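Local coordinates for protein beta-galactosidase (Trichoderma reesei, PDB 3OG2) that probably hydrolyses terminal non-reducing beta-D-galactose residues from beta-D-galactosides, as a glycoside hydrolase of family 35, at residues Q263-I268 and T272-V277; V26-H31 and S231-G236; A314-F319 and P373-A378; E178-G183 and G236-P241. All coordinates share one frame; numbering follows the deposited sequence.

Interaction 1: Q263-I268 and T272-V277; sequences QDHLNI and TPFSLV
The imidazole of H265 presents one face to F274 and its edge to the carbonyl of T272. Over that face stands CB of F274, 3.8 Å from the ring centroid and almost on the ring normal, a well-centred CH-pi contact; the F274 backbone lies close by, with F274 N 3.6 Å from H265 CE1. The two rings meet obliquely, their centroids 5.5 Å apart and their planes at 43°. At the imidazole edge, H265 NE2 donates to T272 O at 2.9 Å, but the N-H...O angle of 115° makes this a weak, strongly bent hydrogen bond. H265 reaches across because its CG stands anti to the backbone N (chi1 175°), which carries the ring away from helix 261-268 toward the incoming chain. Helix and chain belong to one beta-alpha-beta unit, strand 236-239, helix 261-268, strand 275-280, in the TIM barrel, and the histidine bridges the tight connection through which the helix returns to the sheet. T272 turns its hydroxyl to S269 in that same connection. Just beyond, S275 OG bonds back to P273 O at 2.8 Å from above the carbonyl plane, while the backbone of F274 pairs with T317 and I318 beside it.

Interaction 2: V26-H31 and S231-G236; sequences VTWDEH and SVDIYG
W28 lays its indole against D233 and I234, meeting the first near the far end of its six-membered ring and the second over a face. CG1 of I234 stands 4.2 Å from the centroid of the five-membered ring and 15° off its normal, a CH-pi contact whose nearest ring atom is W28 CD2. The two side chains slide past each other in opposite directions, which also brings I234 CD1 to 4.2 Å from W28 CB. D233 runs across the indole at about a right angle. Its CB approaches W28 CH2 obliquely at 3.7 Å, and its carboxylate plane is inclined by 26° to the ring. The indole reaches this place with CG set between the backbone N and the carbonyl carbon (chi1 66°). For D233, the contact is made by the aliphatic root and the side of the carboxylate; OD2 is gripped elsewhere, by the backbone N of L212 and in a salt bridge with R204. Replacing W28 by an alanine would probably open a gap over I234 CG1 and leave CB of D233 without its aromatic neighbour. Beyond the contact, D29 OD1 accepts from H31 N at 2.9 Å in an Asx turn that bends the chain after strand 26-28. That strand pairs antiparallel with strand 33-35, whose L33 also touches I234, while the loop 231-236 leads from the region after helix 193-205 into strand 236-239; T272, just ahead of strand 275-280, packs against W28 as well.

Interaction 3: A314-F319 and P373-A378; sequences AGVTIF and PGYITA. With GOL (glycerol), chain H.
Y375 reaches from the short helix 374-377 to the chain leading into strand 318-321, where its hydroxyl makes the one direct hydrogen bond between the two segments. Y375 OH donates to V316 O at 2.7 Å, tilted 27° from the carbonyl plane, and the accepting oxygen lies at the edge of the phenol ring, near its plane. A trans first torsion (chi1 164°) swings the ring out from its own helix and brings the hydroxyl to this carbonyl. V316 CG1 lies beside the phenol hydroxyl, 3.9 Å from Y375 OH, and M312 O offers the same hydroxyl a further, weak bond.

Apolar contact is looser. T317 CG2 lies 4.1 Å from Y375 CE2 in an oblique approach to the ring. The T317 hydroxyl serves another partner, the carbonyl of H31.

A glycerol, probably from the crystallisation liquor, joins the segments a second time. Its O2 donates to G315 O at 2.6 Å, and its O3 sits 2.7 Å from Y375 O and 2.8 Å from A378 O, with a single proton to share between them. The glycerol C3 lies over one face of the Y375 ring and 3.8 Å from T317 CG2, while H31 also binds the molecule.

G315, with positive phi (78°), ends helix 301-313 in a Schellman motif, and a side chain there would collide with glycerol O2. The chain then enters strand 318-321, a parallel neighbour of strands 38-47 and 275-280: a helix-to-strand turn of the TIM barrel, covered by the short helix 374-377.

Interaction 4: E178-G183 and G236-P241; sequences ENEYSG and GHDGYP
E180 and D238 confront each other through their carboxylates, with E180 OE2 only 2.6 Å from D238 OD2. The side chains cross obliquely, the carboxylate planes turned 42° apart, and E180, extended beyond CG, also brings that carbon to 3.4 Å from D238 OD2. The other E180 oxygen, OE1, is hydrogen-bonded to W791 NE1, from much later in the chain. With an alanine at E180, D238 OD2 would probably be left without this carboxylate neighbour and W791 NE1 without its acceptor.

Within each segment, hydrogen bonds tie the neighbouring backbone. N179 N donates to E178 OE1 at 2.8 Å, and H237 ND1 to D238 O at 3.0 Å with an angle of 168°, the acceptor lying in the ring plane. The backbone N of E180 is held from outside, by N215 OD1. N179 OD1 is bound by Y76 and Y240 OH by E278.

N179, E180, E278 and Y76 are galactose-binding residues of this protein, and the pair thus belongs to the active-site pocket at the carboxyl ends of TIM-barrel strands 172-177 and 236-239.

All four contacts reach the same barrel sheet. Interactions 1, 2 and 3 are buried; interaction 2 lies away from the galactose site, while 1 and 3 have side chains about 12 and 11 Å from that of E278. Interaction 4, partly buried, belongs to that site. Strand 275-280 of interaction 1 runs between strand 318-321 of interaction 3 and strand 236-239 of interaction 4, with L276 N 2.8 Å from I318 O and V277 N 3.0 Å from H237 O. Interactions 2 and 4 share G236. Chemistry follows place: aromatic faces on carbon dominate interactions 1 and 2, a phenol-to-carbonyl bond and glycerol join interaction 3, and interaction 4 is almost wholly acidic.

Interaction 1: Q263-I268 and T272-V277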
loop_
_atom_site.group_PDB
_atom_site.type_symbol
_atom_site.label_atom_id
_atom_site.label_comp_id
_atom_site.label_asym_id
_atom_site.label_seq_id
_atom_site.Cartn_x
_atom_site.Cartn_y
_atom_site.Cartn_z
ATOM N N GLN A 263 15.881 -15.420 18.303
ATOM C CA GLN A 263 15.675 -15.967 19.661
ATOM C C GLN A 263 14.235 -15.761 20.126
ATOM O O GLN A 263 13.668 -16.676 20.756
ATOM C CB GLN A 263 16.614 -15.303 20.676
ATOM C CG GLN A 263 16.541 -16.065 22.014
ATOM C CD GLN A 263 16.931 -17.545 21.885
ATOM O OE1 GLN A 263 17.993 -17.865 21.343
ATOM N NE2 GLN A 263 16.090 -18.472 22.400
ATOM N N ASP A 264 13.630 -14.617 19.840
ATOM C CA ASP A 264 12.221 -14.447 20.224
ATOM C C ASP A 264 11.375 -15.527 19.546
ATOM O O ASP A 264 10.467 -16.053 20.166
ATOM C CB ASP A 264 11.719 -13.089 19.777
ATOM C CG ASP A 264 12.356 -11.919 20.469
ATOM O OD1 ASP A 264 12.784 -12.079 21.657
ATOM O OD2 ASP A 264 12.399 -10.814 19.880
ATOM N N HIS A 265 11.682 -15.859 18.301
ATOM C CA HIS A 265 10.905 -16.865 17.571
ATOM C C HIS A 265 11.033 -18.215 18.251
ATOM O O HIS A 265 10.069 -18.966 18.487
ATOM C CB HIS A 265 11.435 -16.929 16.112
ATOM C CG HIS A 265 10.694 -18.061 15.435
ATOM N ND1 HIS A 265 9.323 -18.003 15.257
ATOM C CD2 HIS A 265 11.095 -19.255 14.971
ATOM C CE1 HIS A 265 8.934 -19.162 14.669
ATOM N NE2 HIS A 265 9.989 -19.921 14.486
ATOM N N LEU A 266 12.273 -18.582 18.606
ATOM C CA LEU A 266 12.482 -19.837 19.316
ATOM C C LEU A 266 11.809 -19.839 20.668
ATOM O O LEU A 266 11.388 -20.904 21.121
ATOM C CB LEU A 266 13.976 -20.066 19.513
ATOM C CG LEU A 266 14.702 -20.362 18.172
ATOM C CD1 LEU A 266 16.211 -20.388 18.426
ATOM C CD2 LEU A 266 14.149 -21.608 17.495
ATOM N N ASN A 267 11.705 -18.687 21.325
ATOM C CA ASN A 267 11.076 -18.643 22.644
ATOM C C ASN A 267 9.562 -18.768 22.537
ATOM O O ASN A 267 8.860 -19.319 23.409
ATOM C CB ASN A 267 11.402 -17.314 23.315
ATOM C CG ASN A 267 12.825 -17.180 23.739
ATOM O OD1 ASN A 267 13.548 -18.191 23.842
ATOM N ND2 ASN A 267 13.262 -15.949 23.975
ATOM N N ILE A 268 8.976 -18.215 21.487
ATOM C CA ILE A 268 7.538 -18.072 21.369
ATOM C C ILE A 268 6.909 -19.219 20.577
ATOM O O ILE A 268 5.854 -19.709 21.027
ATOM C CB ILE A 268 7.147 -16.725 20.702
ATOM C CG1 ILE A 268 7.562 -15.556 21.597
ATOM C CG2 ILE A 268 5.671 -16.646 20.302
ATOM C CD1 ILE A 268 7.547 -14.194 20.894
ATOM N N THR A 272 6.645 -23.389 14.378
ATOM C CA THR A 272 6.043 -22.820 13.161
ATOM C C THR A 272 7.030 -21.892 12.488
ATOM O O THR A 272 8.025 -21.458 13.091
ATOM C CB THR A 272 4.706 -22.115 13.494
ATOM O OG1 THR A 272 4.899 -21.084 14.479
ATOM C CG2 THR A 272 3.676 -23.064 14.073
ATOM N N PRO A 273 6.818 -21.588 11.217
ATOM C CA PRO A 273 7.834 -20.796 10.508
ATOM C C PRO A 273 7.973 -19.400 11.035
ATOM O O PRO A 273 6.980 -18.756 11.351
ATOM C CB PRO A 273 7.246 -20.771 9.083
ATOM C CG PRO A 273 6.328 -21.940 8.977
ATOM C CD PRO A 273 5.710 -22.052 10.361
ATOM N N PHE A 274 9.198 -18.906 11.065
ATOM C CA PHE A 274 9.382 -17.494 11.448
ATOM C C PHE A 274 8.719 -16.590 10.407
ATOM O O PHE A 274 9.065 -16.603 9.233
ATOM C CB PHE A 274 10.856 -17.183 11.637
ATOM C CG PHE A 274 11.106 -15.707 11.974
ATOM C CD1 PHE A 274 10.273 -14.974 12.799
ATOM C CD2 PHE A 274 12.231 -15.103 11.378
ATOM C CE1 PHE A 274 10.513 -13.593 12.998
ATOM C CE2 PHE A 274 12.460 -13.753 11.596
ATOM C CZ PHE A 274 11.610 -13.007 12.408
ATOM N N SER A 275 7.718 -15.836 10.894
ATOM C CA SER A 275 6.823 -15.072 10.029
ATOM C C SER A 275 6.712 -13.610 10.424
ATOM O O SER A 275 6.342 -13.305 11.552
ATOM C CB SER A 275 5.424 -15.685 10.134
ATOM O OG SER A 275 5.428 -17.065 9.738
ATOM N N LEU A 276 7.054 -12.740 9.480
ATOM C CA LEU A 276 6.900 -11.307 9.630
ATOM C C LEU A 276 5.706 -10.947 8.732
ATOM O O LEU A 276 5.833 -10.809 7.518
ATOM C CB LEU A 276 8.152 -10.525 9.216
ATOM C CG LEU A 276 9.331 -10.758 10.166
ATOM C CD1 LEU A 276 10.599 -10.123 9.581
ATOM C CD2 LEU A 276 9.024 -10.195 11.557
ATOM N N VAL A 277 4.546 -10.856 9.353
ATOM C CA VAL A 277 3.308 -10.677 8.589
ATOM C C VAL A 277 3.181 -9.246 8.105
ATOM O O VAL A 277 2.531 -8.947 7.115
ATOM C CB VAL A 277 2.107 -11.116 9.468
ATOM C CG1 VAL A 277 0.765 -10.783 8.809
ATOM C CG2 VAL A 277 2.268 -12.614 9.645
#

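Interaction 2: V26-H31 and S231-G236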
loop_
_atom_site.group_PDB
_atom_site.type_symbol
_atom_site.label_atom_id
_atom_site.label_comp_id
_atom_site.label_asym_id
_atom_site.label_seq_id
_atom_site.Cartn_x
_atom_site.Cartn_y
_atom_site.Cartn_z
ATOM N N VAL A 26 -2.010 -26.769 2.224
ATOM C CA VAL A 26 -1.123 -25.779 2.857
ATOM C C VAL A 26 -0.791 -26.278 4.252
ATOM O O VAL A 26 -1.680 -26.342 5.102
ATOM C CB VAL A 26 -1.741 -24.367 2.934
ATOM C CG1 VAL A 26 -0.738 -23.351 3.486
ATOM C CG2 VAL A 26 -2.207 -23.874 1.552
ATOM N N THR A 27 0.485 -26.663 4.447
ATOM C CA THR A 27 0.898 -27.205 5.710
ATOM C C THR A 27 2.167 -26.483 6.148
ATOM O O THR A 27 2.635 -25.550 5.444
ATOM C CB THR A 27 1.071 -28.737 5.648
ATOM O OG1 THR A 27 2.074 -29.087 4.656
ATOM C CG2 THR A 27 -0.221 -29.461 5.312
ATOM N N TRP A 28 2.757 -26.859 7.275
ATOM C CA TRP A 28 3.907 -26.094 7.763
ATOM C C TRP A 28 4.722 -27.005 8.689
ATOM O O TRP A 28 4.173 -27.957 9.247
ATOM C CB TRP A 28 3.512 -24.775 8.497
ATOM C CG TRP A 28 2.772 -25.100 9.781
ATOM C CD1 TRP A 28 3.318 -25.306 11.024
ATOM C CD2 TRP A 28 1.349 -25.275 9.900
ATOM N NE1 TRP A 28 2.358 -25.615 11.925
ATOM C CE2 TRP A 28 1.138 -25.596 11.270
ATOM C CE3 TRP A 28 0.238 -25.201 9.034
ATOM C CZ2 TRP A 28 -0.122 -25.833 11.777
ATOM C CZ3 TRP A 28 -0.995 -25.463 9.591
ATOM C CH2 TRP A 28 -1.183 -25.776 10.933
ATOM N N ASP A 29 5.966 -26.604 8.919
ATOM C CA ASP A 29 6.700 -27.115 10.061
ATOM C C ASP A 29 7.591 -26.027 10.623
ATOM O O ASP A 29 7.308 -24.807 10.405
ATOM C CB ASP A 29 7.439 -28.385 9.617
ATOM C CG ASP A 29 8.580 -28.178 8.657
ATOM O OD1 ASP A 29 8.927 -27.005 8.300
ATOM O OD2 ASP A 29 9.186 -29.180 8.214
ATOM N N GLU A 30 8.624 -26.366 11.363
ATOM C CA GLU A 30 9.441 -25.343 12.008
ATOM C C GLU A 30 10.102 -24.447 10.974
ATOM O O GLU A 30 10.459 -23.323 11.366
ATOM C CB GLU A 30 10.543 -25.977 12.869
ATOM C CG GLU A 30 10.104 -26.877 13.963
ATOM C CD GLU A 30 9.942 -28.331 13.567
ATOM O OE1 GLU A 30 9.674 -28.741 12.415
ATOM O OE2 GLU A 30 10.070 -29.114 14.529
ATOM N N HIS A 31 10.305 -24.955 9.749
ATOM C CA HIS A 31 11.135 -24.195 8.789
ATOM C C HIS A 31 10.372 -23.370 7.791
ATOM O O HIS A 31 10.810 -22.293 7.413
ATOM C CB HIS A 31 12.045 -25.163 8.009
ATOM C CG HIS A 31 12.804 -26.076 8.918
ATOM N ND1 HIS A 31 13.685 -25.610 9.834
ATOM C CD2 HIS A 31 12.756 -27.426 9.014
ATOM C CE1 HIS A 31 14.210 -26.663 10.486
ATOM N NE2 HIS A 31 13.645 -27.774 9.995
ATOM N N SER A 231 -5.616 -19.591 20.330
ATOM C CA SER A 231 -4.376 -19.695 19.572
ATOM C C SER A 231 -4.622 -19.945 18.096
ATOM O O SER A 231 -5.507 -20.672 17.677
ATOM C CB SER A 231 -3.505 -20.776 20.197
ATOM O OG SER A 231 -4.077 -22.057 20.179
ATOM N N VAL A 232 -3.740 -19.342 17.295
ATOM C CA VAL A 232 -3.769 -19.581 15.833
ATOM C C VAL A 232 -2.806 -20.688 15.465
ATOM O O VAL A 232 -2.156 -21.321 16.310
ATOM C CB VAL A 232 -3.458 -18.283 15.070
ATOM C CG1 VAL A 232 -4.544 -17.222 15.340
ATOM C CG2 VAL A 232 -2.076 -17.734 15.404
ATOM N N ASP A 233 -2.695 -20.965 14.155
ATOM C CA ASP A 233 -1.849 -22.052 13.690
ATOM C C ASP A 233 -0.380 -21.647 13.592
ATOM O O ASP A 233 0.516 -22.412 13.918
ATOM C CB ASP A 233 -2.336 -22.525 12.339
ATOM C CG ASP A 233 -3.733 -23.106 12.431
ATOM O OD1 ASP A 233 -3.986 -23.928 13.371
ATOM O OD2 ASP A 233 -4.534 -22.843 11.542
ATOM N N ILE A 234 -0.155 -20.434 13.058
ATOM C CA ILE A 234 1.209 -19.962 12.822
ATOM C C ILE A 234 1.313 -18.603 13.510
ATOM O O ILE A 234 0.524 -17.687 13.210
ATOM C CB ILE A 234 1.540 -19.837 11.317
ATOM C CG1 ILE A 234 1.426 -21.201 10.630
ATOM C CG2 ILE A 234 2.855 -19.118 11.131
ATOM C CD1 ILE A 234 1.554 -21.131 9.096
ATOM N N TYR A 235 2.260 -18.448 14.425
ATOM C CA TYR A 235 2.447 -17.182 15.106
ATOM C C TYR A 235 3.180 -16.204 14.185
ATOM O O TYR A 235 4.288 -16.539 13.712
ATOM C CB TYR A 235 3.285 -17.405 16.390
ATOM C CG TYR A 235 3.561 -16.102 17.092
ATOM C CD1 TYR A 235 2.566 -15.427 17.817
ATOM C CD2 TYR A 235 4.859 -15.525 17.013
ATOM C CE1 TYR A 235 2.800 -14.212 18.465
ATOM C CE2 TYR A 235 5.067 -14.313 17.677
ATOM C CZ TYR A 235 4.064 -13.677 18.384
ATOM O OH TYR A 235 4.344 -12.485 19.034
ATOM N N GLY A 236 2.609 -15.050 13.954
ATOM C CA GLY A 236 3.247 -14.003 13.145
ATOM C C GLY A 236 3.406 -12.735 14.014
ATOM O O GLY A 236 2.639 -12.529 14.944
#

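Interaction 3: A314-F319 and P373-A378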
loop_
_atom_site.group_PDB
_atom_site.type_symbol
_atom_site.label_atom_id
_atom_site.label_comp_id
_atom_site.label_asym_id
_atom_site.label_seq_id
_atom_site.Cartn_x
_atom_site.Cartn_y
_atom_site.Cartn_z
ATOM N N ALA A 314 17.856 -13.918 10.253
ATOM C CA ALA A 314 17.069 -14.587 11.304
ATOM C C ALA A 314 16.243 -15.739 10.727
ATOM O O ALA A 314 15.473 -16.365 11.492
ATOM C CB ALA A 314 16.193 -13.588 12.003
ATOM N N GLY A 315 16.317 -16.032 9.422
ATOM C CA GLY A 315 15.618 -17.146 8.831
ATOM C C GLY A 315 14.164 -16.878 8.596
ATOM O O GLY A 315 13.351 -17.831 8.602
ATOM N N VAL A 316 13.746 -15.641 8.296
ATOM C CA VAL A 316 12.304 -15.480 7.967
ATOM C C VAL A 316 11.919 -16.291 6.757
ATOM O O VAL A 316 12.596 -16.273 5.725
ATOM C CB VAL A 316 12.017 -13.985 7.778
ATOM C CG1 VAL A 316 12.631 -13.407 6.472
ATOM C CG2 VAL A 316 10.519 -13.729 7.836
ATOM N N THR A 317 10.777 -17.009 6.849
ATOM C CA THR A 317 10.333 -17.758 5.680
ATOM C C THR A 317 8.883 -17.408 5.311
ATOM O O THR A 317 8.400 -17.939 4.313
ATOM C CB THR A 317 10.473 -19.256 5.838
ATOM O OG1 THR A 317 9.787 -19.635 7.036
ATOM C CG2 THR A 317 11.970 -19.671 5.944
ATOM N N ILE A 318 8.221 -16.519 6.085
ATOM C CA ILE A 318 6.937 -15.929 5.601
ATOM C C ILE A 318 7.174 -14.436 5.847
ATOM O O ILE A 318 7.334 -14.028 7.015
ATOM C CB ILE A 318 5.706 -16.451 6.351
ATOM C CG1 ILE A 318 5.516 -17.967 6.153
ATOM C CG2 ILE A 318 4.468 -15.634 5.922
ATOM C CD1 ILE A 318 4.348 -18.541 6.897
ATOM N N PHE A 319 7.266 -13.655 4.769
ATOM C CA PHE A 319 7.788 -12.282 4.874
ATOM C C PHE A 319 6.928 -11.396 4.016
ATOM O O PHE A 319 6.957 -11.536 2.775
ATOM C CB PHE A 319 9.248 -12.338 4.385
ATOM C CG PHE A 319 10.053 -11.044 4.534
ATOM C CD1 PHE A 319 9.761 -10.035 5.442
ATOM C CD2 PHE A 319 11.167 -10.931 3.720
ATOM C CE1 PHE A 319 10.589 -8.913 5.566
ATOM C CE2 PHE A 319 11.979 -9.795 3.827
ATOM C CZ PHE A 319 11.702 -8.817 4.733
ATOM N N PRO A 373 16.380 -22.885 -2.261
ATOM C CA PRO A 373 15.649 -23.684 -1.241
ATOM C C PRO A 373 16.532 -24.081 -0.078
ATOM O O PRO A 373 15.985 -24.333 1.008
ATOM C CB PRO A 373 15.237 -24.932 -2.001
ATOM C CG PRO A 373 16.064 -24.950 -3.234
ATOM C CD PRO A 373 16.415 -23.537 -3.569
ATOM N N GLY A 374 17.845 -24.098 -0.190
ATOM C CA GLY A 374 18.685 -24.453 0.913
ATOM C C GLY A 374 18.605 -23.418 1.996
ATOM O O GLY A 374 18.918 -23.709 3.167
ATOM N N TYR A 375 18.179 -22.214 1.673
ATOM C CA TYR A 375 17.969 -21.205 2.729
ATOM C C TYR A 375 16.943 -21.657 3.759
ATOM O O TYR A 375 17.025 -21.360 4.959
ATOM C CB TYR A 375 17.548 -19.894 2.054
ATOM C CG TYR A 375 16.935 -18.867 3.003
ATOM C CD1 TYR A 375 17.719 -18.050 3.800
ATOM C CD2 TYR A 375 15.541 -18.726 3.073
ATOM C CE1 TYR A 375 17.169 -17.121 4.658
ATOM C CE2 TYR A 375 14.964 -17.792 3.916
ATOM C CZ TYR A 375 15.787 -16.993 4.718
ATOM O OH TYR A 375 15.279 -16.052 5.559
ATOM N N ILE A 376 15.935 -22.403 3.337
ATOM C CA ILE A 376 14.847 -22.774 4.217
ATOM C C ILE A 376 15.316 -23.700 5.298
ATOM O O ILE A 376 14.835 -23.609 6.440
ATOM C CB ILE A 376 13.720 -23.434 3.427
ATOM C CG1 ILE A 376 13.106 -22.442 2.447
ATOM C CG2 ILE A 376 12.693 -23.969 4.428
ATOM C CD1 ILE A 376 12.151 -23.049 1.448
ATOM N N THR A 377 16.246 -24.621 4.940
ATOM C CA THR A 377 16.512 -25.616 6.007
ATOM C C THR A 377 17.852 -25.348 6.669
ATOM O O THR A 377 18.182 -26.120 7.576
ATOM C CB THR A 377 16.404 -27.017 5.420
ATOM O OG1 THR A 377 17.259 -26.987 4.261
ATOM C CG2 THR A 377 14.973 -27.375 5.003
ATOM N N ALA A 378 18.546 -24.294 6.285
ATOM C CA ALA A 378 19.760 -23.857 7.007
ATOM C C ALA A 378 19.312 -23.356 8.363
ATOM O O ALA A 378 18.216 -22.797 8.517
ATOM C CB ALA A 378 20.501 -22.794 6.218
HETATM C C1 GOL H . 15.115 -22.206 9.308
HETATM O O1 GOL H . 14.386 -22.642 10.447
HETATM C C2 GOL H . 14.529 -20.961 8.685
HETATM O O2 GOL H . 13.845 -20.126 9.605
HETATM C C3 GOL H . 15.314 -20.349 7.543
HETATM O O3 GOL H . 16.683 -20.697 7.566
#

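Interaction 4: E178-G183 and G236-P241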
loop_
_atom_site.group_PDB
_atom_site.type_symbol
_atom_site.label_atom_id
_atom_site.label_comp_id
_atom_site.label_asym_id
_atom_site.label_seq_id
_atom_site.Cartn_x
_atom_site.Cartn_y
_atom_site.Cartn_z
ATOM N N GLU A 178 -8.492 -10.871 13.072
ATOM C CA GLU A 178 -8.117 -9.727 13.952
ATOM C C GLU A 178 -6.906 -9.000 13.359
ATOM O O GLU A 178 -6.549 -9.212 12.171
ATOM C CB GLU A 178 -7.917 -10.155 15.431
ATOM C CG GLU A 178 -8.964 -9.568 16.386
ATOM C CD GLU A 178 -8.740 -8.117 16.734
ATOM O OE1 GLU A 178 -7.618 -7.589 16.455
ATOM O OE2 GLU A 178 -9.629 -7.440 17.330
ATOM N N ASN A 179 -6.268 -8.125 14.115
ATOM C CA ASN A 179 -5.110 -7.384 13.582
ATOM C C ASN A 179 -4.331 -6.805 14.749
ATOM O O ASN A 179 -4.894 -5.951 15.453
ATOM C CB ASN A 179 -5.573 -6.264 12.641
ATOM C CG ASN A 179 -4.345 -5.572 12.055
ATOM O OD1 ASN A 179 -3.790 -6.190 11.105
ATOM N ND2 ASN A 179 -3.838 -4.459 12.537
ATOM N N GLU A 180 -3.089 -7.216 14.930
ATOM C CA GLU A 180 -2.245 -6.659 15.993
ATOM C C GLU A 180 -2.992 -6.624 17.336
ATOM O O GLU A 180 -3.041 -5.611 18.048
ATOM C CB GLU A 180 -1.678 -5.263 15.660
ATOM C CG GLU A 180 -0.677 -5.359 14.515
ATOM C CD GLU A 180 0.203 -4.177 14.312
ATOM O OE1 GLU A 180 -0.118 -3.070 14.794
ATOM O OE2 GLU A 180 1.272 -4.253 13.611
ATOM N N TYR A 181 -3.535 -7.791 17.673
ATOM C CA TYR A 181 -4.203 -7.944 18.986
ATOM C C TYR A 181 -3.118 -8.152 20.014
ATOM O O TYR A 181 -2.710 -9.303 20.256
ATOM C CB TYR A 181 -5.227 -9.106 18.888
ATOM C CG TYR A 181 -5.971 -9.250 20.215
ATOM C CD1 TYR A 181 -6.950 -8.317 20.591
ATOM C CD2 TYR A 181 -5.707 -10.306 21.086
ATOM C CE1 TYR A 181 -7.618 -8.460 21.802
ATOM C CE2 TYR A 181 -6.370 -10.440 22.276
ATOM C CZ TYR A 181 -7.321 -9.518 22.619
ATOM O OH TYR A 181 -7.978 -9.658 23.837
ATOM N N SER A 182 -2.576 -7.040 20.545
ATOM C CA SER A 182 -1.250 -7.121 21.155
ATOM C C SER A 182 -1.121 -6.444 22.509
ATOM O O SER A 182 -0.120 -6.694 23.205
ATOM C CB SER A 182 -0.238 -6.451 20.210
ATOM O OG SER A 182 -0.253 -7.215 18.986
ATOM N N GLY A 183 -2.128 -5.742 22.939
ATOM C CA GLY A 183 -2.188 -5.225 24.291
ATOM C C GLY A 183 -3.510 -4.512 24.499
ATOM O O GLY A 183 -4.366 -4.404 23.615
ATOM N N GLY A 236 2.609 -15.050 13.954
ATOM C CA GLY A 236 3.247 -14.003 13.145
ATOM C C GLY A 236 3.406 -12.735 14.014
ATOM O O GLY A 236 2.639 -12.529 14.944
ATOM N N HIS A 237 4.407 -11.931 13.628
ATOM C CA HIS A 237 4.471 -10.613 14.241
ATOM C C HIS A 237 4.974 -9.606 13.211
ATOM O O HIS A 237 5.337 -9.962 12.089
ATOM C CB HIS A 237 5.305 -10.590 15.534
ATOM C CG HIS A 237 6.789 -10.680 15.373
ATOM N ND1 HIS A 237 7.581 -9.612 15.000
ATOM C CD2 HIS A 237 7.605 -11.754 15.531
ATOM C CE1 HIS A 237 8.857 -10.062 14.962
ATOM N NE2 HIS A 237 8.914 -11.346 15.269
ATOM N N ASP A 238 4.930 -8.350 13.635
ATOM C CA ASP A 238 5.212 -7.239 12.704
ATOM C C ASP A 238 6.463 -6.484 13.113
ATOM O O ASP A 238 7.016 -6.733 14.203
ATOM C CB ASP A 238 4.016 -6.293 12.705
ATOM C CG ASP A 238 2.781 -6.975 12.130
ATOM O OD1 ASP A 238 2.854 -8.080 11.553
ATOM O OD2 ASP A 238 1.652 -6.387 12.226
ATOM N N GLY A 239 6.928 -5.599 12.255
ATOM C CA GLY A 239 8.047 -4.746 12.662
ATOM C C GLY A 239 8.176 -3.545 11.756
ATOM O O GLY A 239 8.170 -3.718 10.534
ATOM N N TYR A 240 8.320 -2.358 12.361
ATOM C CA TYR A 240 8.555 -1.125 11.632
ATOM C C TYR A 240 9.737 -0.413 12.312
ATOM O O TYR A 240 9.590 0.631 12.948
ATOM C CB TYR A 240 7.314 -0.235 11.638
ATOM C CG TYR A 240 6.194 -0.837 10.842
ATOM C CD1 TYR A 240 5.323 -1.749 11.458
ATOM C CD2 TYR A 240 5.972 -0.496 9.514
ATOM C CE1 TYR A 240 4.269 -2.330 10.751
ATOM C CE2 TYR A 240 4.915 -1.052 8.795
ATOM C CZ TYR A 240 4.068 -1.961 9.429
ATOM O OH TYR A 240 3.018 -2.494 8.673
ATOM N N PRO A 241 10.922 -1.001 12.200
ATOM C CA PRO A 241 12.031 -0.572 13.062
ATOM C C PRO A 241 12.534 0.806 12.761
ATOM O O PRO A 241 13.160 1.398 13.662
ATOM C CB PRO A 241 13.116 -1.635 12.814
ATOM C CG PRO A 241 12.727 -2.365 11.560
ATOM C CD PRO A 241 11.239 -2.161 11.340
#